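Local coordinates for spore germination protein GerM (Bacillus subtilis subsp. subtilis str. 168, PDB 6GZB) that is of unknown molecular function but affects both sporulation and germination, and carries tandem GerMN domains, at residues Trp145-Phe150 with Asp154-Arg159; Gln81-Leu86 with Val110-Lys115; Gly63-Gln68 with Ile139-Thr144. All blocks are in the same frame, centred on the assembly; numbering follows the deposited sequence.

Interaction 1. Residues Trp145-Phe150 with Asp154-Arg159; sequences WTLTQF and DKVKLR
T148 and D154 bring their CA atoms to 5.1 Å of each other where the chain leaves helix 136-147, passes through a type I turn spanning L147 to F150 and enters strand 155-160, whereas L147 and V156 stand 7.5 Å apart, CA to CA. This is the second half of a beta-alpha-beta unit, strand 119-124, helix 136-147, strand 155-160, in the first GerMN domain.

The apolar contact rests on L147 and V156, whose side chains cross at about a right angle. L147 CD1 comes 3.8 Å from V156 CG1 and nearly as close to V156 CG2, so this one methyl rests on both branches of the valine, while L147 CB also comes near V156 CG2. L147 suits the spot because its branched end is long enough to reach the sheet; beta-branched V156 fits the extended strand and offers two methyls to the helix.

Closer to the turn, T148 splits its roles. Its methyl CG2 lies against the backbone of D154, 3.8 Å from D154 C, while OG1, set between the backbone N and the carbonyl carbon (chi1 50°), hydrogen-bonds back to T144 and to R181. K155 NZ and D154 OD1 form a salt bridge between neighbours in sequence, and K155 NZ also hydrogen-bonds to D117 O. Within the turn, Q149 folds back so that NE2 meets T146 O at 2.8 Å, in the carbonyl plane and on a lone pair.

Interaction 2. Residues Gln81-Leu86 with Val110-Lys115; sequences QALEYL and VNVDIK
L83 leans from helix 78-84 onto two valines of strand 110-114. Its CB sits 4.0 Å from V110 CG1, and its CD1 lies 3.9 Å from V112 CG2 with V110 CG2 at almost the same range. The leucine crosses each valine at about a right angle, and its CD1 methyl rests over the pair, which project from the same side of the strand. V110 turns CG1 between its backbone N and carbonyl carbon (chi1 66°), which brings that methyl to the root of L83 and leaves CG2 for the leucine tip. Two beta-branched residues two apart suit this place: they fit an extended backbone and give the helix a methyl surface.

At the margin, E84 makes a different kind of link. Its aliphatic CG approaches V110 CG1 at 4.4 Å, while the carboxylate bridges to the strand through one water, which donates to E84 OE1 at 2.8 Å and accepts from V110 N at 3.1 Å. A glutamate is apt here, with methylenes for the valine and an acceptor for the water.

The strand is an outer one of the mixed sheet 110-114, 119-124, 155-160, 163-164 of the first GerMN domain, and helix 78-84 packs beside helix 136-147 against that sheet. L83 accordingly also touches A122, F124 and L147, and V110 shares F124 with it.

Further out, the helix finishes at E84. L86 N bonds to L83 O at 2.9 Å and Y85 N to Q81 O at 3.0 Å, while Q81 NE2 ties the helix to P73 O. On the strand, D113 OD2 receives K115 NZ at 3.0 Å, nearly along its C-O bond.

Interaction 3. Residues Gly63-Gln68 with Ile139-Thr144; sequences GYVVAQ and IVQSVT
V65 faces helix 136-147 with its two methyls divided between Q141 and S142, and its CA lies 6.5 Å from that of S142. In this part of the first GerMN domain, strand 65-73 is an outer strand of the antiparallel sheet 65-73, 51-60, 100-101, and helix 136-147 meets this strand at its start, through V65.

The valine stands with CG1 anti to its backbone N (chi1 -179°), which directs that methyl at the helix backbone: V65 CG1 comes 4.1 Å from S142 CA, nearer than the 4.3 Å between V65 CG1 and S142 CB. A small serine suits this place because its short side chain lets the methyl settle on the backbone itself. The serine CB points past the valine, and its OG hydrogen-bonds to Y57 O on strand 51-60, satisfying the buried hydroxyl and tying the helix to the neighbouring strand.

The other methyl, CG2, meets Q141, whose side chain crosses the valine obliquely and runs extended beyond CG (chi2 163°). Q141 OE1 lies 4.0 Å from V65 CG2, a loose, non-bonded approach, while the amide oxygen takes its hydrogen bond from N186 N. Glutamine fits because it has the length to pass the valine and a polar end for that backbone N-H within a buried setting. Y57 touches V65 as well as A67, so strand 51-60 adds to the packing round the valine.

Within each element, side chains return to nearby backbone oxygens. Q68 NE2 bonds to A67 O at 3.1 Å with its donor tilted from the carbonyl plane. On the helix, V140 O accepts twice, from T144 N at 3.0 Å and from T144 OG1 at 2.7 Å, the two donors approaching opposite faces of its carbonyl plane.

In the fold
Interactions 1 and 3 both use helix 136-147: its end meets strand 155-160 of the mixed sheet, and its middle meets strand 65-73 of the antiparallel sheet. Interaction 2 places helix 78-84 on the same mixed sheet as interaction 1, with centres about 9 Å apart, and the two touch through L147 CD2 and L83 CG at 4.0 Å. Interaction 3 is wholly buried and joins valine methyls to helix backbone and an amide. The other two are partly buried: each sets leucine on valine, but interaction 1 adds a threonine methyl against backbone near the surface, and interaction 2 a water bridge. No direct hydrogen bond crosses any of the three.

Interaction 1. Residues Trp145-Phe150 with Asp154-Arg159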
ATOM      1  N   TRP A 145       1.573   7.845   2.547  1.00 25.64           N
ATOM      2  CA  TRP A 145       0.562   7.000   1.936  1.00 24.46           C
ATOM      3  C   TRP A 145      -0.831   7.409   2.393  1.00 25.60           C
ATOM      4  O   TRP A 145      -1.792   7.339   1.616  1.00 24.79           O
ATOM      5  CB  TRP A 145       0.820   5.522   2.228  1.00 24.21           C
ATOM      6  CG  TRP A 145       1.870   4.930   1.349  1.00 27.38           C
ATOM      7  CD1 TRP A 145       3.185   5.278   1.306  1.00 25.81           C
ATOM      8  CD2 TRP A 145       1.695   3.910   0.367  1.00 27.74           C
ATOM      9  NE1 TRP A 145       3.831   4.567   0.338  1.00 26.63           N
ATOM     10  CE2 TRP A 145       2.949   3.704  -0.247  1.00 28.37           C
ATOM     11  CE3 TRP A 145       0.605   3.144  -0.053  1.00 27.43           C
ATOM     12  CZ2 TRP A 145       3.140   2.780  -1.277  1.00 25.64           C
ATOM     13  CZ3 TRP A 145       0.796   2.217  -1.080  1.00 24.17           C
ATOM     14  CH2 TRP A 145       2.049   2.053  -1.683  1.00 27.60           C
ATOM     15  N   THR A 146      -0.934   7.909   3.619  1.00 25.81           N
ATOM     16  CA  THR A 146      -2.216   8.406   4.109  1.00 29.95           C
ATOM     17  C   THR A 146      -2.679   9.660   3.342  1.00 31.74           C
ATOM     18  O   THR A 146      -3.836   9.749   2.914  1.00 28.36           O
ATOM     19  CB  THR A 146      -2.189   8.677   5.621  1.00 30.46           C
ATOM     20  OG1 THR A 146      -1.882   7.466   6.320  1.00 25.87           O
ATOM     21  CG2 THR A 146      -3.540   9.190   6.094  1.00 27.78           C
ATOM     22  N   LEU A 147      -1.759  10.591   3.108  1.00 28.92           N
ATOM     23  CA  LEU A 147      -2.089  11.820   2.390  1.00 27.31           C
ATOM     24  C   LEU A 147      -2.407  11.551   0.925  1.00 27.07           C
ATOM     25  O   LEU A 147      -3.326  12.144   0.366  1.00 29.96           O
ATOM     26  CB  LEU A 147      -0.949  12.838   2.494  1.00 29.89           C
ATOM     27  CG  LEU A 147      -0.850  13.554   3.838  1.00 29.21           C
ATOM     28  CD1 LEU A 147       0.361  14.479   3.878  1.00 36.11           C
ATOM     29  CD2 LEU A 147      -2.128  14.327   4.103  1.00 28.74           C
ATOM     30  N   THR A 148      -1.667  10.642   0.305  1.00 28.27           N
ATOM     31  CA  THR A 148      -1.786  10.427  -1.134  1.00 26.23           C
ATOM     32  C   THR A 148      -2.949   9.538  -1.520  1.00 26.07           C
ATOM     33  O   THR A 148      -3.151   9.259  -2.703  1.00 26.75           O
ATOM     34  CB  THR A 148      -0.485   9.857  -1.746  1.00 25.43           C
ATOM     35  OG1 THR A 148      -0.039   8.723  -0.999  1.00 27.65           O
ATOM     36  CG2 THR A 148       0.606  10.927  -1.737  1.00 30.61           C
ATOM     37  N   GLN A 149      -3.753   9.126  -0.547  1.00 26.46           N
ATOM     38  CA  GLN A 149      -4.995   8.430  -0.887  1.00 32.67           C
ATOM     39  C   GLN A 149      -5.990   9.381  -1.562  1.00 29.37           C
ATOM     40  O   GLN A 149      -6.896   8.947  -2.250  1.00 28.77           O
ATOM     41  CB  GLN A 149      -5.636   7.790   0.349  1.00 27.74           C
ATOM     42  CG  GLN A 149      -6.407   8.755   1.232  1.00 27.42           C
ATOM     43  CD  GLN A 149      -6.866   8.095   2.514  1.00 33.04           C
ATOM     44  OE1 GLN A 149      -7.863   7.383   2.519  1.00 31.54           O
ATOM     45  NE2 GLN A 149      -6.119   8.296   3.599  1.00 27.93           N
ATOM     46  N   PHE A 150      -5.844  10.675  -1.310  1.00 31.26           N
ATOM     47  CA  PHE A 150      -6.742  11.675  -1.868  1.00 28.76           C
ATOM     48  C   PHE A 150      -6.316  12.072  -3.277  1.00 33.27           C
ATOM     49  O   PHE A 150      -5.119  12.183  -3.580  1.00 33.04           O
ATOM     50  CB  PHE A 150      -6.754  12.911  -0.980  1.00 34.99           C
ATOM     51  CG  PHE A 150      -7.201  12.641   0.417  1.00 34.07           C
ATOM     52  CD1 PHE A 150      -8.545  12.513   0.711  1.00 37.86           C
ATOM     53  CD2 PHE A 150      -6.279  12.530   1.446  1.00 33.86           C
ATOM     54  CE1 PHE A 150      -8.966  12.273   2.008  1.00 43.83           C
ATOM     55  CE2 PHE A 150      -6.690  12.274   2.744  1.00 33.68           C
ATOM     56  CZ  PHE A 150      -8.036  12.125   3.022  1.00 40.24           C
ATOM     57  N   ASP A 154      -0.691  14.052  -4.618  1.00 30.76           N
ATOM     58  CA  ASP A 154       0.210  12.993  -5.068  1.00 36.23           C
ATOM     59  C   ASP A 154       1.655  13.186  -4.636  1.00 27.51           C
ATOM     60  O   ASP A 154       2.489  12.332  -4.895  1.00 38.35           O
ATOM     61  CB  ASP A 154       0.132  12.818  -6.586  1.00 45.17           C
ATOM     62  CG  ASP A 154       0.176  14.131  -7.326  1.00 56.79           C
ATOM     63  OD1 ASP A 154       0.950  15.019  -6.913  1.00 62.69           O
ATOM     64  OD2 ASP A 154      -0.583  14.285  -8.307  1.00 75.55           O
ATOM     65  N   LYS A 155       1.935  14.273  -3.924  1.00 31.93           N
ATOM     66  CA  LYS A 155       3.277  14.535  -3.402  1.00 32.68           C
ATOM     67  C   LYS A 155       3.159  15.155  -2.025  1.00 29.94           C
ATOM     68  O   LYS A 155       2.175  15.835  -1.725  1.00 32.38           O
ATOM     69  CB  LYS A 155       4.031  15.520  -4.305  1.00 42.39           C
ATOM     70  CG  LYS A 155       4.410  14.976  -5.671  1.00 46.41           C
ATOM     71  CD  LYS A 155       5.082  16.049  -6.521  1.00 51.54           C
ATOM     72  CE  LYS A 155       4.181  17.257  -6.747  1.00 53.35           C
ATOM     73  NZ  LYS A 155       3.215  17.034  -7.857  1.00 63.67           N
ATOM     74  N   VAL A 156       4.189  14.980  -1.210  1.00 27.78           N
ATOM     75  CA  VAL A 156       4.106  15.379   0.186  1.00 29.14           C
ATOM     76  C   VAL A 156       5.378  16.093   0.616  1.00 28.14           C
ATOM     77  O   VAL A 156       6.486  15.682   0.265  1.00 26.07           O
ATOM     78  CB  VAL A 156       3.865  14.154   1.096  1.00 28.82           C
ATOM     79  CG1 VAL A 156       3.974  14.537   2.557  1.00 26.81           C
ATOM     80  CG2 VAL A 156       2.502  13.540   0.808  1.00 33.24           C
ATOM     81  N   LYS A 157       5.209  17.162   1.384  1.00 25.66           N
ATOM     82  CA  LYS A 157       6.322  17.841   2.024  1.00 31.68           C
ATOM     83  C   LYS A 157       6.043  17.913   3.516  1.00 34.71           C
ATOM     84  O   LYS A 157       4.906  18.129   3.937  1.00 29.29           O
ATOM     85  CB  LYS A 157       6.483  19.257   1.474  1.00 30.96           C
ATOM     86  CG  LYS A 157       7.099  19.329   0.085  1.00 41.49           C
ATOM     87  CD  LYS A 157       7.275  20.778  -0.342  1.00 44.30           C
ATOM     88  CE  LYS A 157       7.571  20.914  -1.830  1.00 44.61           C
ATOM     89  NZ  LYS A 157       8.848  20.257  -2.218  1.00 42.64           N
ATOM     90  N   LEU A 158       7.085  17.719   4.313  1.00 27.33           N
ATOM     91  CA  LEU A 158       6.934  17.644   5.761  1.00 33.25           C
ATOM     92  C   LEU A 158       7.545  18.883   6.412  1.00 35.73           C
ATOM     93  O   LEU A 158       8.609  19.334   6.011  1.00 31.24           O
ATOM     94  CB  LEU A 158       7.631  16.388   6.285  1.00 30.65           C
ATOM     95  CG  LEU A 158       6.848  15.070   6.399  1.00 41.06           C
ATOM     96  CD1 LEU A 158       5.588  15.030   5.561  1.00 39.19           C
ATOM     97  CD2 LEU A 158       7.734  13.884   6.070  1.00 43.69           C
ATOM     98  N   ARG A 159       6.858  19.446   7.398  1.00 36.03           N
ATOM     99  CA  ARG A 159       7.435  20.516   8.201  1.00 32.39           C
ATOM    100  C   ARG A 159       7.202  20.275   9.676  1.00 34.92           C
ATOM    101  O   ARG A 159       6.237  19.615  10.062  1.00 32.48           O
ATOM    102  CB  ARG A 159       6.827  21.861   7.806  1.00 39.73           C
ATOM    103  CG  ARG A 159       7.250  22.349   6.433  1.00 39.61           C
ATOM    104  CD  ARG A 159       6.485  23.600   6.039  1.00 34.95           C
ATOM    105  NE  ARG A 159       6.891  24.091   4.730  1.00 41.56           N
ATOM    106  CZ  ARG A 159       6.476  25.233   4.195  1.00 47.11           C
ATOM    107  NH1 ARG A 159       5.681  26.051   4.877  1.00 49.58           N
ATOM    108  NH2 ARG A 159       6.895  25.576   2.989  1.00 40.91           N
TER

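Interaction 2. Residues Gln81-Leu86 with Val110-Lys115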
ATOM      1  N   GLN A  81      -7.545  15.665   8.871  1.00 34.26           N
ATOM      2  CA  GLN A  81      -8.230  14.761   9.784  1.00 38.07           C
ATOM      3  C   GLN A  81      -7.593  13.377   9.737  1.00 37.24           C
ATOM      4  O   GLN A  81      -7.390  12.742  10.770  1.00 32.20           O
ATOM      5  CB  GLN A  81      -9.706  14.662   9.414  1.00 36.30           C
ATOM      6  CG  GLN A  81     -10.508  13.783  10.360  1.00 36.71           C
ATOM      7  CD  GLN A  81     -11.847  13.414   9.784  1.00 39.07           C
ATOM      8  OE1 GLN A  81     -11.963  13.105   8.597  1.00 40.00           O
ATOM      9  NE2 GLN A  81     -12.880  13.474  10.616  1.00 43.97           N
ATOM     10  N   ALA A  82      -7.268  12.920   8.529  1.00 33.58           N
ATOM     11  CA  ALA A  82      -6.660  11.605   8.353  1.00 33.50           C
ATOM     12  C   ALA A  82      -5.349  11.501   9.142  1.00 32.81           C
ATOM     13  O   ALA A  82      -5.115  10.516   9.833  1.00 29.31           O
ATOM     14  CB  ALA A  82      -6.419  11.329   6.880  1.00 35.73           C
ATOM     15  N   LEU A  83      -4.530  12.547   9.089  1.00 29.82           N
ATOM     16  CA  LEU A  83      -3.287  12.571   9.851  1.00 29.92           C
ATOM     17  C   LEU A  83      -3.546  12.613  11.356  1.00 27.17           C
ATOM     18  O   LEU A  83      -2.808  12.010  12.135  1.00 31.29           O
ATOM     19  CB  LEU A  83      -2.434  13.770   9.449  1.00 32.03           C
ATOM     20  CG  LEU A  83      -1.908  13.754   8.010  1.00 29.12           C
ATOM     21  CD1 LEU A  83      -0.902  14.884   7.827  1.00 33.52           C
ATOM     22  CD2 LEU A  83      -1.265  12.421   7.669  1.00 30.61           C
ATOM     23  N   GLU A  84      -4.578  13.339  11.768  1.00 29.09           N
ATOM     24  CA  GLU A  84      -4.939  13.413  13.185  1.00 33.82           C
ATOM     25  C   GLU A  84      -5.309  12.041  13.718  1.00 31.96           C
ATOM     26  O   GLU A  84      -5.126  11.748  14.904  1.00 29.69           O
ATOM     27  CB  GLU A  84      -6.106  14.389  13.400  1.00 33.69           C
ATOM     28  CG  GLU A  84      -5.668  15.833  13.595  1.00 38.75           C
ATOM     29  CD  GLU A  84      -6.759  16.854  13.305  1.00 45.17           C
ATOM     30  OE1 GLU A  84      -6.459  18.066  13.343  1.00 55.03           O
ATOM     31  OE2 GLU A  84      -7.906  16.463  13.009  1.00 50.11           O
ATOM     32  N   TYR A  85      -5.819  11.191  12.834  1.00 30.88           N
ATOM     33  CA  TYR A  85      -6.198   9.835  13.224  1.00 36.44           C
ATOM     34  C   TYR A  85      -5.039   8.851  13.122  1.00 30.62           C
ATOM     35  O   TYR A  85      -5.228   7.643  13.263  1.00 33.00           O
ATOM     36  CB  TYR A  85      -7.383   9.366  12.388  1.00 29.56           C
ATOM     37  CG  TYR A  85      -8.715   9.733  13.002  1.00 33.46           C
ATOM     38  CD1 TYR A  85      -9.214  11.026  12.908  1.00 34.42           C
ATOM     39  CD2 TYR A  85      -9.460   8.798  13.703  1.00 36.79           C
ATOM     40  CE1 TYR A  85     -10.426  11.367  13.469  1.00 35.51           C
ATOM     41  CE2 TYR A  85     -10.688   9.127  14.244  1.00 40.20           C
ATOM     42  CZ  TYR A  85     -11.152  10.419  14.145  1.00 33.37           C
ATOM     43  OH  TYR A  85     -12.355  10.771  14.706  1.00 41.39           O
ATOM     44  N   LEU A  86      -3.833   9.373  12.909  1.00 26.41           N
ATOM     45  CA  LEU A  86      -2.621   8.578  13.049  1.00 27.31           C
ATOM     46  C   LEU A  86      -1.966   8.807  14.411  1.00 27.12           C
ATOM     47  O   LEU A  86      -0.941   8.204  14.717  1.00 25.36           O
ATOM     48  CB  LEU A  86      -1.617   8.950  11.954  1.00 30.03           C
ATOM     49  CG  LEU A  86      -2.065   8.721  10.519  1.00 28.84           C
ATOM     50  CD1 LEU A  86      -0.986   9.170   9.554  1.00 28.47           C
ATOM     51  CD2 LEU A  86      -2.404   7.254  10.298  1.00 34.03           C
ATOM     52  N   VAL A 110      -1.321  19.052  13.639  1.00 33.59           N
ATOM     53  CA  VAL A 110      -0.875  19.221  12.263  1.00 31.72           C
ATOM     54  C   VAL A 110      -1.812  20.113  11.462  1.00 34.48           C
ATOM     55  O   VAL A 110      -3.021  20.092  11.666  1.00 37.63           O
ATOM     56  CB  VAL A 110      -0.739  17.858  11.552  1.00 39.68           C
ATOM     57  CG1 VAL A 110      -2.103  17.201  11.392  1.00 38.11           C
ATOM     58  CG2 VAL A 110      -0.045  18.015  10.204  1.00 38.12           C
ATOM     59  N   ASN A 111      -1.229  20.930  10.585  1.00 34.10           N
ATOM     60  CA  ASN A 111      -1.956  21.602   9.515  1.00 37.38           C
ATOM     61  C   ASN A 111      -1.559  21.013   8.161  1.00 37.38           C
ATOM     62  O   ASN A 111      -0.407  20.635   7.947  1.00 37.02           O
ATOM     63  CB  ASN A 111      -1.641  23.100   9.514  1.00 36.06           C
ATOM     64  CG  ASN A 111      -2.024  23.777  10.812  1.00 47.71           C
ATOM     65  OD1 ASN A 111      -3.112  23.561  11.341  1.00 50.01           O
ATOM     66  ND2 ASN A 111      -1.135  24.612  11.327  1.00 56.36           N
ATOM     67  N   VAL A 112      -2.505  21.000   7.231  1.00 36.08           N
ATOM     68  CA  VAL A 112      -2.243  20.508   5.892  1.00 40.06           C
ATOM     69  C   VAL A 112      -2.645  21.554   4.867  1.00 38.60           C
ATOM     70  O   VAL A 112      -3.792  21.991   4.814  1.00 43.65           O
ATOM     71  CB  VAL A 112      -2.990  19.191   5.600  1.00 29.91           C
ATOM     72  CG1 VAL A 112      -2.690  18.721   4.186  1.00 32.11           C
ATOM     73  CG2 VAL A 112      -2.587  18.126   6.612  1.00 32.02           C
ATOM     74  N   ASP A 113      -1.690  21.930   4.035  1.00 40.75           N
ATOM     75  CA  ASP A 113      -1.925  22.881   2.969  1.00 38.29           C
ATOM     76  C   ASP A 113      -1.767  22.170   1.624  1.00 37.35           C
ATOM     77  O   ASP A 113      -0.676  21.724   1.258  1.00 39.07           O
ATOM     78  CB  ASP A 113      -0.917  24.030   3.093  1.00 45.98           C
ATOM     79  CG  ASP A 113      -1.093  25.080   2.023  1.00 45.26           C
ATOM     80  OD1 ASP A 113      -2.247  25.315   1.620  1.00 65.84           O
ATOM     81  OD2 ASP A 113      -0.081  25.683   1.606  1.00 53.32           O
ATOM     82  N   ILE A 114      -2.865  22.054   0.895  1.00 34.53           N
ATOM     83  CA  ILE A 114      -2.866  21.353  -0.381  1.00 36.02           C
ATOM     84  C   ILE A 114      -2.698  22.357  -1.522  1.00 41.38           C
ATOM     85  O   ILE A 114      -3.536  23.230  -1.715  1.00 43.05           O
ATOM     86  CB  ILE A 114      -4.171  20.550  -0.570  1.00 32.18           C
ATOM     87  CG1 ILE A 114      -4.352  19.560   0.579  1.00 36.01           C
ATOM     88  CG2 ILE A 114      -4.163  19.811  -1.898  1.00 39.76           C
ATOM     89  CD1 ILE A 114      -5.693  18.853   0.565  1.00 37.63           C
ATOM     90  N   LYS A 115      -1.611  22.231  -2.272  1.00 42.01           N
ATOM     91  CA  LYS A 115      -1.337  23.127  -3.395  1.00 42.74           C
ATOM     92  C   LYS A 115      -2.005  22.609  -4.658  1.00 46.41           C
ATOM     93  O   LYS A 115      -2.407  21.445  -4.725  1.00 44.87           O
ATOM     94  CB  LYS A 115       0.168  23.240  -3.649  1.00 46.99           C
ATOM     95  CG  LYS A 115       1.030  23.325  -2.404  1.00 55.85           C
ATOM     96  CD  LYS A 115       1.728  24.668  -2.289  1.00 65.36           C
ATOM     97  CE  LYS A 115       0.889  25.648  -1.489  1.00 75.31           C
ATOM     98  NZ  LYS A 115       1.731  26.484  -0.592  1.00 76.37           N
TER
HETATM   99  O   HOH W   1      -4.103  18.454  14.758  1.00 36.72           O

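Interaction 3. Residues Gly63-Gln68 with Ile139-Thr144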
ATOM      1  N   GLY A  63       5.449  -4.952  12.472  1.00 25.12           N
ATOM      2  CA  GLY A  63       6.214  -3.770  12.077  1.00 34.62           C
ATOM      3  C   GLY A  63       5.874  -3.198  10.703  1.00 30.90           C
ATOM      4  O   GLY A  63       6.441  -2.183  10.298  1.00 25.53           O
ATOM      5  N   TYR A  64       4.931  -3.811   9.996  1.00 28.14           N
ATOM      6  CA  TYR A  64       4.582  -3.344   8.648  1.00 25.53           C
ATOM      7  C   TYR A  64       3.675  -2.124   8.705  1.00 27.02           C
ATOM      8  O   TYR A  64       2.737  -2.065   9.504  1.00 29.74           O
ATOM      9  CB  TYR A  64       3.901  -4.441   7.835  1.00 24.62           C
ATOM     10  CG  TYR A  64       4.813  -5.575   7.462  1.00 28.49           C
ATOM     11  CD1 TYR A  64       5.625  -5.507   6.329  1.00 28.23           C
ATOM     12  CD2 TYR A  64       4.853  -6.731   8.230  1.00 31.81           C
ATOM     13  CE1 TYR A  64       6.452  -6.565   5.981  1.00 29.07           C
ATOM     14  CE2 TYR A  64       5.707  -7.768   7.918  1.00 30.88           C
ATOM     15  CZ  TYR A  64       6.496  -7.692   6.787  1.00 32.45           C
ATOM     16  OH  TYR A  64       7.339  -8.744   6.491  1.00 29.22           O
ATOM     17  N   VAL A  65       3.948  -1.159   7.832  1.00 23.80           N
ATOM     18  CA  VAL A  65       3.010  -0.081   7.569  1.00 25.99           C
ATOM     19  C   VAL A  65       1.937  -0.601   6.626  1.00 23.17           C
ATOM     20  O   VAL A  65       2.243  -1.113   5.553  1.00 27.24           O
ATOM     21  CB  VAL A  65       3.721   1.140   6.948  1.00 26.50           C
ATOM     22  CG1 VAL A  65       2.738   2.274   6.704  1.00 26.01           C
ATOM     23  CG2 VAL A  65       4.851   1.588   7.855  1.00 24.39           C
ATOM     24  N   VAL A  66       0.684  -0.496   7.052  1.00 24.30           N
ATOM     25  CA  VAL A  66      -0.422  -1.177   6.382  1.00 25.07           C
ATOM     26  C   VAL A  66      -1.662  -0.298   6.423  1.00 23.44           C
ATOM     27  O   VAL A  66      -1.966   0.305   7.452  1.00 23.38           O
ATOM     28  CB  VAL A  66      -0.814  -2.490   7.097  1.00 29.10           C
ATOM     29  CG1 VAL A  66      -1.795  -3.264   6.235  1.00 37.72           C
ATOM     30  CG2 VAL A  66       0.407  -3.336   7.424  1.00 30.73           C
ATOM     31  N   ALA A  67      -2.406  -0.277   5.327  1.00 23.09           N
ATOM     32  CA  ALA A  67      -3.684   0.428   5.283  1.00 29.03           C
ATOM     33  C   ALA A  67      -4.697  -0.304   6.163  1.00 27.70           C
ATOM     34  O   ALA A  67      -4.830  -1.519   6.079  1.00 27.31           O
ATOM     35  CB  ALA A  67      -4.198   0.506   3.848  1.00 26.91           C
ATOM     36  N   GLN A  68      -5.374   0.446   7.030  1.00 27.14           N
ATOM     37  CA  GLN A  68      -6.624   0.010   7.621  1.00 24.90           C
ATOM     38  C   GLN A  68      -7.707   1.031   7.336  1.00 26.61           C
ATOM     39  O   GLN A  68      -7.573   2.201   7.690  1.00 25.54           O
ATOM     40  CB  GLN A  68      -6.474  -0.185   9.126  1.00 27.39           C
ATOM     41  CG  GLN A  68      -5.601  -1.369   9.499  1.00 30.59           C
ATOM     42  CD  GLN A  68      -6.320  -2.686   9.308  1.00 36.84           C
ATOM     43  OE1 GLN A  68      -7.140  -3.082  10.142  1.00 36.35           O
ATOM     44  NE2 GLN A  68      -6.041  -3.362   8.193  1.00 22.68           N
ATOM     45  N   ILE A 139       7.057   6.195   9.935  1.00 21.60           N
ATOM     46  CA  ILE A 139       6.326   7.447  10.060  1.00 22.53           C
ATOM     47  C   ILE A 139       6.257   8.201   8.727  1.00 23.33           C
ATOM     48  O   ILE A 139       5.191   8.668   8.325  1.00 26.82           O
ATOM     49  CB  ILE A 139       6.950   8.325  11.160  1.00 26.79           C
ATOM     50  CG1 ILE A 139       6.606   7.741  12.529  1.00 29.99           C
ATOM     51  CG2 ILE A 139       6.467   9.764  11.061  1.00 23.71           C
ATOM     52  CD1 ILE A 139       7.543   8.189  13.629  1.00 42.55           C
ATOM     53  N   VAL A 140       7.380   8.300   8.029  1.00 24.71           N
ATOM     54  CA  VAL A 140       7.406   8.986   6.732  1.00 26.36           C
ATOM     55  C   VAL A 140       6.472   8.303   5.733  1.00 24.85           C
ATOM     56  O   VAL A 140       5.714   8.957   5.025  1.00 25.39           O
ATOM     57  CB  VAL A 140       8.825   9.018   6.126  1.00 26.60           C
ATOM     58  CG1 VAL A 140       8.808   9.727   4.775  1.00 28.20           C
ATOM     59  CG2 VAL A 140       9.795   9.718   7.066  1.00 29.36           C
ATOM     60  N   GLN A 141       6.529   6.979   5.684  1.00 23.02           N
ATOM     61  CA  GLN A 141       5.712   6.216   4.748  1.00 23.12           C
ATOM     62  C   GLN A 141       4.233   6.299   5.098  1.00 25.98           C
ATOM     63  O   GLN A 141       3.393   6.443   4.203  1.00 20.97           O
ATOM     64  CB  GLN A 141       6.166   4.760   4.713  1.00 25.04           C
ATOM     65  CG  GLN A 141       7.521   4.569   4.054  1.00 25.78           C
ATOM     66  CD  GLN A 141       8.154   3.232   4.360  1.00 31.53           C
ATOM     67  OE1 GLN A 141       7.563   2.387   5.041  1.00 26.19           O
ATOM     68  NE2 GLN A 141       9.368   3.025   3.847  1.00 22.60           N
ATOM     69  N   SER A 142       3.922   6.227   6.393  1.00 23.45           N
ATOM     70  CA  SER A 142       2.543   6.336   6.864  1.00 25.29           C
ATOM     71  C   SER A 142       1.901   7.661   6.453  1.00 25.71           C
ATOM     72  O   SER A 142       0.815   7.700   5.878  1.00 26.59           O
ATOM     73  CB  SER A 142       2.491   6.196   8.385  1.00 26.27           C
ATOM     74  OG  SER A 142       1.184   6.452   8.878  1.00 26.89           O
ATOM     75  N   VAL A 143       2.581   8.753   6.760  1.00 27.70           N
ATOM     76  CA  VAL A 143       2.094  10.073   6.414  1.00 24.41           C
ATOM     77  C   VAL A 143       1.943  10.208   4.899  1.00 24.71           C
ATOM     78  O   VAL A 143       0.921  10.676   4.406  1.00 23.50           O
ATOM     79  CB  VAL A 143       3.046  11.163   6.948  1.00 23.01           C
ATOM     80  CG1 VAL A 143       2.689  12.515   6.367  1.00 28.92           C
ATOM     81  CG2 VAL A 143       2.997  11.206   8.464  1.00 28.82           C
ATOM     82  N   THR A 144       2.937   9.727   4.167  1.00 23.61           N
ATOM     83  CA  THR A 144       2.936   9.846   2.719  1.00 25.83           C
ATOM     84  C   THR A 144       1.771   9.082   2.106  1.00 27.03           C
ATOM     85  O   THR A 144       1.068   9.595   1.240  1.00 26.50           O
ATOM     86  CB  THR A 144       4.260   9.352   2.108  1.00 23.20           C
ATOM     87  OG1 THR A 144       5.344  10.145   2.613  1.00 24.95           O
ATOM     88  CG2 THR A 144       4.223   9.481   0.592  1.00 24.87           C
TER